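Long-range contacts in CghA (Chaetomium globosum, PDB 6KBC), which is a mostly beta-stranded protein of the Diels-Alderase family, with two calycin-clan domains, that binds the ligand WK1: residues G31-K36 and M226-L231; T167-D172 and Y182-I187; F341-H346 and F367-T372. All coordinates share one frame; numbering follows the deposited sequence.

Contact 1 (G31-K36 and M226-L231); sequences GNLFPK and MDRSWL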
# COMPACT_ATOMS: atom_id res chain seq x y z
N GLY A 31 6.95 10.85 9.01
CA GLY A 31 6.83 9.56 8.34
C GLY A 31 6.61 8.41 9.29
O GLY A 31 6.11 7.36 8.87
N ASN A 32 6.97 8.57 10.57
CA ASN A 32 6.81 7.51 11.56
C ASN A 32 7.54 6.24 11.15
O ASN A 32 7.11 5.13 11.48
CB ASN A 32 5.33 7.21 11.84
CG ASN A 32 4.70 8.21 12.78
OD1 ASN A 32 4.58 7.95 13.98
ND2 ASN A 32 4.28 9.34 12.25
N LEU A 33 8.65 6.39 10.43
CA LEU A 33 9.28 5.24 9.80
C LEU A 33 9.96 4.33 10.81
O LEU A 33 10.15 3.13 10.54
CB LEU A 33 10.30 5.70 8.76
CG LEU A 33 9.65 6.44 7.60
CD1 LEU A 33 10.71 6.90 6.58
CD2 LEU A 33 8.58 5.54 6.96
N PHE A 34 10.37 4.86 11.96
CA PHE A 34 11.00 4.01 12.96
C PHE A 34 9.96 3.07 13.57
O PHE A 34 8.83 3.49 13.84
CB PHE A 34 11.67 4.86 14.04
CG PHE A 34 12.58 4.06 14.93
CD1 PHE A 34 13.85 3.69 14.49
CD2 PHE A 34 12.17 3.66 16.19
CE1 PHE A 34 14.69 2.95 15.30
CE2 PHE A 34 13.01 2.91 17.00
CZ PHE A 34 14.27 2.56 16.56
N PRO A 35 10.31 1.81 13.79
CA PRO A 35 9.31 0.83 14.24
C PRO A 35 8.64 1.25 15.54
O PRO A 35 9.26 1.84 16.43
CB PRO A 35 10.13 -0.45 14.43
CG PRO A 35 11.28 -0.29 13.51
CD PRO A 35 11.60 1.17 13.49
N LYS A 36 7.34 0.95 15.64
CA LYS A 36 6.56 1.24 16.83
C LYS A 36 6.73 0.17 17.90
O LYS A 36 6.42 0.43 19.07
CB LYS A 36 5.08 1.39 16.47
CG LYS A 36 4.82 2.56 15.51
CD LYS A 36 5.38 3.86 16.06
CE LYS A 36 5.13 5.00 15.12
NZ LYS A 36 5.70 6.29 15.61
N MET A 226 5.56 5.64 -1.03
CA MET A 226 6.01 4.90 0.15
C MET A 226 4.86 4.96 1.15
O MET A 226 4.39 6.03 1.42
CB MET A 226 7.28 5.52 0.73
CG MET A 226 7.95 4.62 1.71
SD MET A 226 7.28 4.88 3.33
CE MET A 226 7.71 3.35 4.13
N ASP A 227 4.38 3.79 1.56
CA ASP A 227 3.26 3.69 2.52
C ASP A 227 3.80 3.10 3.82
O ASP A 227 4.64 2.26 3.77
CB ASP A 227 2.11 2.86 1.97
CG ASP A 227 1.37 3.49 0.81
OD1 ASP A 227 1.97 4.17 0.04
OD2 ASP A 227 0.19 3.28 0.71
N ARG A 228 3.23 3.55 4.93
CA ARG A 228 3.69 3.13 6.25
C ARG A 228 2.48 2.73 7.06
O ARG A 228 1.49 3.47 7.11
CB ARG A 228 4.45 4.26 6.94
CG ARG A 228 4.78 4.01 8.40
CD ARG A 228 5.71 2.84 8.61
NE ARG A 228 6.27 2.89 9.97
CZ ARG A 228 6.20 1.91 10.86
NH1 ARG A 228 5.61 0.76 10.57
NH2 ARG A 228 6.74 2.07 12.06
N SER A 229 2.56 1.57 7.71
CA SER A 229 1.44 1.04 8.46
C SER A 229 1.94 0.36 9.72
O SER A 229 3.04 -0.20 9.75
CB SER A 229 0.63 0.05 7.63
OG SER A 229 -0.39 -0.57 8.39
N TRP A 230 1.10 0.39 10.75
CA TRP A 230 1.30 -0.49 11.89
C TRP A 230 -0.03 -0.69 12.60
O TRP A 230 -0.87 0.22 12.66
CB TRP A 230 2.37 0.04 12.84
CG TRP A 230 1.98 1.28 13.59
CD1 TRP A 230 1.43 1.34 14.84
CD2 TRP A 230 2.14 2.63 13.15
NE1 TRP A 230 1.23 2.66 15.19
CE2 TRP A 230 1.66 3.46 14.17
CE3 TRP A 230 2.64 3.22 11.98
CZ2 TRP A 230 1.65 4.85 14.06
CZ3 TRP A 230 2.64 4.59 11.88
CH2 TRP A 230 2.15 5.39 12.91
N LEU A 231 -0.22 -1.89 13.13
CA LEU A 231 -1.43 -2.32 13.83
C LEU A 231 -1.01 -3.17 15.02
O LEU A 231 -0.14 -4.04 14.86
CB LEU A 231 -2.34 -3.17 12.93
CG LEU A 231 -3.17 -2.50 11.86
CD1 LEU A 231 -2.31 -2.33 10.61
CD2 LEU A 231 -4.37 -3.40 11.59
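Arg228 rises from strand 226-231 and seizes the loop 31-36 by its carbonyls. Two of its nitrogens converge side-on upon one acceptor: Arg228 NE is 2.8 Å from Asn32 O and Arg228 NH2 is 3.1 Å from Asn32 O. The oxygen lies near the guanidinium plane, but NE meets it from above the carbonyl plane. NH2 adds a weak bond to Phe34 O. With chi1 at 171° the chain first leaves anti to the backbone N, then a bend at chi2 (64°) turns the guanidinium along the strand, where Trp230 CE3 sits over the centre of one face. Glu47 OE2 forms a salt bridge with Arg228 NH2 and accepts a hydrogen bond from Lys36 N, so it probably offsets much of the local positive charge.

Strand 223-231 runs between strands 46-54 and 181-200 in the N-terminal calycin-clan domain, and the loop lies across the side of it that carries Met226, Arg228 and Trp230. Leu231, next along, touches WK1.

Trp230 is roofed by Lys36, whose CG stands 3.4 Å from the centroid of the five-membered ring, directly over it. The aliphatic chain continues across the indole, Lys36 CE lying 3.6 Å from Trp230 CZ2, and NZ makes an off-centre cation-pi contact with the six-membered ring. Lys36 NZ donates to Asn32 OD1 at 2.6 Å, approaching in the amide carbonyl plane on a lone pair; Ala25 O is a second partner. Asn32 CB packs 3.8 Å from Trp230 CZ3, its amide 26° from the indole plane. At the other end, Leu33 CD2 meets Met226 CE at 3.7 Å.

Contact 2 (T167-D172 and Y182-I187); sequences TLPQSD and YWFRPI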
# COMPACT_ATOMS: atom_id res chain seq x y z
N THR A 167 1.15 15.25 2.58
CA THR A 167 0.73 13.89 2.89
C THR A 167 0.76 13.51 4.37
O THR A 167 0.06 12.59 4.79
CB THR A 167 1.60 12.90 2.12
OG1 THR A 167 1.08 11.58 2.26
CG2 THR A 167 3.05 12.93 2.64
N LEU A 168 1.59 14.19 5.17
CA LEU A 168 1.88 13.60 6.48
C LEU A 168 0.70 13.84 7.43
O LEU A 168 0.07 14.90 7.39
CB LEU A 168 3.18 14.17 7.06
CG LEU A 168 4.45 13.77 6.28
CD1 LEU A 168 5.70 14.53 6.76
CD2 LEU A 168 4.69 12.27 6.37
N PRO A 169 0.37 12.86 8.27
CA PRO A 169 -0.75 13.05 9.20
C PRO A 169 -0.37 14.02 10.30
O PRO A 169 0.74 13.99 10.84
CB PRO A 169 -1.00 11.64 9.75
CG PRO A 169 0.33 10.99 9.68
CD PRO A 169 0.99 11.54 8.43
N GLN A 170 -1.32 14.88 10.64
CA GLN A 170 -1.11 15.94 11.61
C GLN A 170 -1.62 15.58 12.99
O GLN A 170 -1.52 16.38 13.92
CB GLN A 170 -1.79 17.22 11.11
CG GLN A 170 -1.31 17.76 9.75
CD GLN A 170 0.20 17.91 9.62
OE1 GLN A 170 0.90 17.01 9.15
NE2 GLN A 170 0.71 19.06 10.07
N SER A 171 -2.14 14.36 13.15
CA SER A 171 -2.84 13.91 14.34
C SER A 171 -2.97 12.39 14.25
O SER A 171 -2.76 11.79 13.20
CB SER A 171 -4.21 14.58 14.44
OG SER A 171 -5.13 13.99 13.53
N ASP A 172 -3.31 11.77 15.39
CA ASP A 172 -3.53 10.33 15.38
C ASP A 172 -4.65 9.95 14.43
O ASP A 172 -4.55 8.95 13.71
CB ASP A 172 -3.85 9.84 16.80
CG ASP A 172 -2.62 9.79 17.68
OD1 ASP A 172 -1.68 10.58 17.44
OD2 ASP A 172 -2.60 8.95 18.60
N TYR A 182 -3.19 1.96 11.70
CA TYR A 182 -2.58 3.07 10.98
C TYR A 182 -2.08 2.62 9.63
O TYR A 182 -1.44 1.57 9.51
CB TYR A 182 -1.46 3.72 11.79
CG TYR A 182 -1.93 4.03 13.18
CD1 TYR A 182 -2.57 5.23 13.45
CD2 TYR A 182 -1.79 3.11 14.20
CE1 TYR A 182 -3.03 5.51 14.72
CE2 TYR A 182 -2.25 3.38 15.47
CZ TYR A 182 -2.87 4.57 15.72
OH TYR A 182 -3.32 4.83 16.99
N TRP A 183 -2.42 3.41 8.62
CA TRP A 183 -1.88 3.26 7.28
C TRP A 183 -1.95 4.64 6.65
O TRP A 183 -3.03 5.22 6.53
CB TRP A 183 -2.65 2.24 6.44
CG TRP A 183 -2.07 2.07 5.08
CD1 TRP A 183 -2.01 3.00 4.09
CD2 TRP A 183 -1.45 0.89 4.56
NE1 TRP A 183 -1.40 2.47 2.98
CE2 TRP A 183 -1.05 1.18 3.25
CE3 TRP A 183 -1.22 -0.38 5.08
CZ2 TRP A 183 -0.40 0.25 2.45
CZ3 TRP A 183 -0.58 -1.30 4.29
CH2 TRP A 183 -0.16 -0.98 2.99
N PHE A 184 -0.80 5.18 6.26
CA PHE A 184 -0.78 6.46 5.59
C PHE A 184 0.46 6.48 4.70
O PHE A 184 1.18 5.48 4.59
CB PHE A 184 -0.84 7.60 6.60
CG PHE A 184 0.29 7.59 7.58
CD1 PHE A 184 0.20 6.86 8.76
CD2 PHE A 184 1.47 8.26 7.29
CE1 PHE A 184 1.27 6.81 9.65
CE2 PHE A 184 2.54 8.23 8.17
CZ PHE A 184 2.44 7.51 9.35
N ARG A 185 0.73 7.62 4.09
CA ARG A 185 1.71 7.67 3.01
C ARG A 185 2.81 8.67 3.33
O ARG A 185 2.64 9.88 3.10
CB ARG A 185 1.01 8.01 1.69
CG ARG A 185 0.11 6.85 1.25
CD ARG A 185 -0.92 7.27 0.22
NE ARG A 185 -1.92 8.16 0.78
CZ ARG A 185 -3.01 7.76 1.42
NH1 ARG A 185 -3.26 6.47 1.56
NH2 ARG A 185 -3.85 8.66 1.91
N PRO A 186 3.94 8.22 3.85
CA PRO A 186 5.07 9.15 4.06
C PRO A 186 5.50 9.84 2.79
O PRO A 186 5.90 11.02 2.83
CB PRO A 186 6.16 8.23 4.62
CG PRO A 186 5.39 7.18 5.35
CD PRO A 186 4.21 6.89 4.44
N ILE A 187 5.44 9.16 1.65
CA ILE A 187 5.63 9.80 0.35
C ILE A 187 4.44 9.44 -0.52
O ILE A 187 4.31 8.29 -0.96
CB ILE A 187 6.94 9.41 -0.33
CG1 ILE A 187 8.12 9.75 0.58
CG2 ILE A 187 7.04 10.14 -1.64
CD1 ILE A 187 9.42 9.09 0.15
O HOH W 1 -0.66 9.89 4.14
O HOH W 2 -1.53 11.00 1.11
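Pro169 stands its CG-CD edge on one face of the Phe184 ring. Pro169 CG is 3.8 Å from the centroid of the phenyl ring and only 11° off its normal, a CH-pi contact, while Pro169 CD comes within 3.5 Å of Phe184 CD2. The two side chains meet at about a right angle. Phe184 is brought under the proline by a chi1 of 59°, which sets CG between the backbone N and the carbonyl carbon.

This is a loop folded back onto the start of strand 181-200 in the N-terminal calycin-clan domain: residues 167-172 link strand 154-162 to the short helix 172-175, and the chain then returns as strand 181-200. Ser171 takes the N-cap position of that helix, its OG bonded to Glu174 N, and Ala175 packs on both Pro169 and Phe184. Towards the helix the two segments touch more lightly, with Asp172 O at the edge of the Tyr182 ring, 3.9 Å from Tyr182 CE1; Tyr182 in turn stacks on Trp230. Trp183 touches WK1, so the strand that receives the loop also contributes to the ligand pocket.

At the other end Leu168 CD2 rests 3.9 Å from Pro186 CA, just where the chain turns a corner. Thr167 closes this end with polar bonds. Its OG1 donates to Arg185 O, although the modelled separation is suspiciously short, and two waters reinforce the join. One donates to Thr167 O and accepts from Arg185 N, knitting backbone to backbone. The guanidinium of Arg185 is held chiefly elsewhere, NH1 bonding to Asn272 O. The second water donates to Thr167 OG1 at 2.9 Å and accepts from Arg185 NE at 2.9 Å, seated at the edge of the guanidinium and in its plane.

Contact 3 (F341-H346 and F367-T372); sequences FDLRHH and FVVEVT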
# COMPACT_ATOMS: atom_id res chain seq x y z
N PHE A 341 -13.70 8.13 -10.67
CA PHE A 341 -12.80 7.38 -11.53
C PHE A 341 -13.22 5.93 -11.54
O PHE A 341 -13.59 5.36 -10.50
CB PHE A 341 -11.33 7.48 -11.06
CG PHE A 341 -10.85 8.88 -10.94
CD1 PHE A 341 -10.32 9.54 -12.05
CD2 PHE A 341 -10.95 9.56 -9.74
CE1 PHE A 341 -9.86 10.86 -11.93
CE2 PHE A 341 -10.50 10.87 -9.63
CZ PHE A 341 -9.97 11.52 -10.73
N ASP A 342 -13.16 5.33 -12.71
CA ASP A 342 -13.33 3.89 -12.84
C ASP A 342 -11.97 3.27 -13.00
O ASP A 342 -11.18 3.70 -13.86
CB ASP A 342 -14.25 3.55 -14.01
CG ASP A 342 -15.72 3.77 -13.67
OD1 ASP A 342 -16.01 4.20 -12.52
OD2 ASP A 342 -16.57 3.48 -14.51
N LEU A 343 -11.67 2.30 -12.16
CA LEU A 343 -10.40 1.59 -12.19
C LEU A 343 -10.73 0.17 -12.62
O LEU A 343 -11.23 -0.62 -11.82
CB LEU A 343 -9.72 1.62 -10.83
CG LEU A 343 -8.97 2.91 -10.48
CD1 LEU A 343 -9.89 4.10 -10.40
CD2 LEU A 343 -8.32 2.69 -9.15
N ARG A 344 -10.47 -0.15 -13.88
CA ARG A 344 -10.92 -1.43 -14.41
C ARG A 344 -9.74 -2.37 -14.53
O ARG A 344 -8.66 -1.97 -14.99
CB ARG A 344 -11.65 -1.25 -15.74
CG ARG A 344 -12.93 -0.45 -15.53
CD ARG A 344 -13.70 -0.18 -16.81
NE ARG A 344 -14.93 0.53 -16.49
CZ ARG A 344 -16.07 -0.06 -16.15
NH1 ARG A 344 -16.13 -1.40 -16.07
NH2 ARG A 344 -17.14 0.67 -15.87
N HIS A 345 -9.95 -3.62 -14.10
CA HIS A 345 -8.91 -4.64 -14.09
C HIS A 345 -8.38 -4.87 -15.49
O HIS A 345 -9.11 -5.37 -16.36
CB HIS A 345 -9.46 -5.94 -13.53
CG HIS A 345 -9.93 -5.84 -12.11
ND1 HIS A 345 -10.89 -6.68 -11.58
CD2 HIS A 345 -9.57 -5.00 -11.10
CE1 HIS A 345 -11.10 -6.36 -10.31
NE2 HIS A 345 -10.30 -5.35 -10.00
N HIS A 346 -7.11 -4.54 -15.70
CA HIS A 346 -6.46 -4.69 -16.99
C HIS A 346 -5.55 -5.90 -17.05
O HIS A 346 -5.56 -6.63 -18.04
CB HIS A 346 -5.66 -3.42 -17.33
CG HIS A 346 -4.95 -3.52 -18.65
ND1 HIS A 346 -5.60 -3.36 -19.85
CD2 HIS A 346 -3.66 -3.80 -18.94
CE1 HIS A 346 -4.73 -3.53 -20.84
NE2 HIS A 346 -3.55 -3.79 -20.31
N PHE A 367 -4.11 -6.20 -9.23
CA PHE A 367 -4.37 -5.88 -10.62
C PHE A 367 -3.61 -4.62 -11.01
O PHE A 367 -3.48 -3.68 -10.21
CB PHE A 367 -5.84 -5.61 -10.91
CG PHE A 367 -6.71 -6.81 -10.76
CD1 PHE A 367 -6.89 -7.68 -11.81
CD2 PHE A 367 -7.35 -7.07 -9.55
CE1 PHE A 367 -7.72 -8.80 -11.67
CE2 PHE A 367 -8.18 -8.18 -9.40
CZ PHE A 367 -8.36 -9.03 -10.46
N VAL A 368 -3.16 -4.59 -12.25
CA VAL A 368 -2.91 -3.32 -12.93
C VAL A 368 -4.25 -2.85 -13.49
O VAL A 368 -4.96 -3.63 -14.14
CB VAL A 368 -1.88 -3.48 -14.06
CG1 VAL A 368 -1.73 -2.18 -14.83
CG2 VAL A 368 -0.55 -3.98 -13.50
N VAL A 369 -4.62 -1.61 -13.22
CA VAL A 369 -5.94 -1.14 -13.62
C VAL A 369 -5.77 -0.03 -14.64
O VAL A 369 -4.85 0.79 -14.56
CB VAL A 369 -6.77 -0.65 -12.42
CG1 VAL A 369 -7.19 -1.84 -11.54
CG2 VAL A 369 -5.96 0.36 -11.61
N GLU A 370 -6.70 0.03 -15.58
CA GLU A 370 -6.85 1.19 -16.44
C GLU A 370 -7.82 2.15 -15.77
O GLU A 370 -8.86 1.74 -15.25
CB GLU A 370 -7.37 0.77 -17.81
CG GLU A 370 -7.27 1.86 -18.86
CD GLU A 370 -7.52 1.30 -20.26
OE1 GLU A 370 -7.78 0.07 -20.37
OE2 GLU A 370 -7.40 2.06 -21.24
N VAL A 371 -7.48 3.44 -15.80
CA VAL A 371 -8.19 4.46 -15.03
C VAL A 371 -8.81 5.46 -15.99
O VAL A 371 -8.14 5.97 -16.90
CB VAL A 371 -7.23 5.17 -14.05
CG1 VAL A 371 -7.97 6.18 -13.18
CG2 VAL A 371 -6.50 4.14 -13.20
N THR A 372 -10.09 5.75 -15.79
CA THR A 372 -10.82 6.76 -16.55
C THR A 372 -11.68 7.59 -15.60
O THR A 372 -12.08 7.10 -14.54
CB THR A 372 -11.71 6.10 -17.63
OG1 THR A 372 -12.76 5.36 -16.98
CG2 THR A 372 -10.91 5.16 -18.52
O HOH W 3 -14.62 3.31 -17.40
O HOH W 4 -8.70 -2.50 -19.11
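The imidazole of His345 and the phenyl ring of Phe367 lie face to face, centroids 3.5 Å apart and planes within 7° of each other. His345 CG sits over the centre of the phenyl ring, and His345 CD2 comes 3.4 Å from Phe367 CG. Both nitrogens of the imidazole are engaged, NE2 with Glu390 OE1 and ND1 with Leu314 O, which fixes its rotation in the stack; Val369 CG1 meets its edge.

Leu343 shares that face of the sheet with His345. It lies side by side with Val371, both pointing the same way, with Leu343 CG 3.9 Å from Val371 CG2. Val369 crosses it at a slant and reaches Leu343 CB with CG2. Beyond them Val245 and Ala247 of strand 239-249 add to this apolar layer.

The two strands are antiparallel neighbours in the C-terminal calycin-clan domain, the N-to-C directions of the two segments 142° apart. Asp342 with Thr372 and Arg344 with Glu370 are hydrogen-bonded pairs; Leu343 with Val371 and His345 with Val369 are non-hydrogen-bonded ones.

The face bearing Asp342, Arg344, Glu370 and Thr372 is polar. Arg344 NH2 meets Asp342 OD2 at 3.2 Å from above the carboxylate plane, a salt bridge along one strand, while Asp342 OD1 forms a salt bridge with Arg326, and Arg344 NH1 donates to the backbone O of Asp310. One water accepts from Arg344 NE at 2.9 Å and also bonds Thr372 OG1, so it spans the strands. Glu370 CG leaves anti to the backbone N (chi1 -168°) and the chain runs extended, carrying OE2 to His383 and OE1 to a donating water.

From the N terminus, the chain leaves strand 6-10, lays down the loop 31-36 and returns some 190 residues later to close contact 1 on strand 223-231. Contact 2 falls wholly within that span: a short turn through helix 172-175 brings 182-187 back to 167-172. The two touch, since strands 181-200 and 223-231 are neighbours, and Ser229 OG bonds to Tyr182 O. Contact 3 follows in series, joining strands 338-346 and 363-375 of the C-terminal domain through a connection of twenty residues. It touches neither of the others; its centre is about 28 Å from that of contact 1, across the middle of the chain.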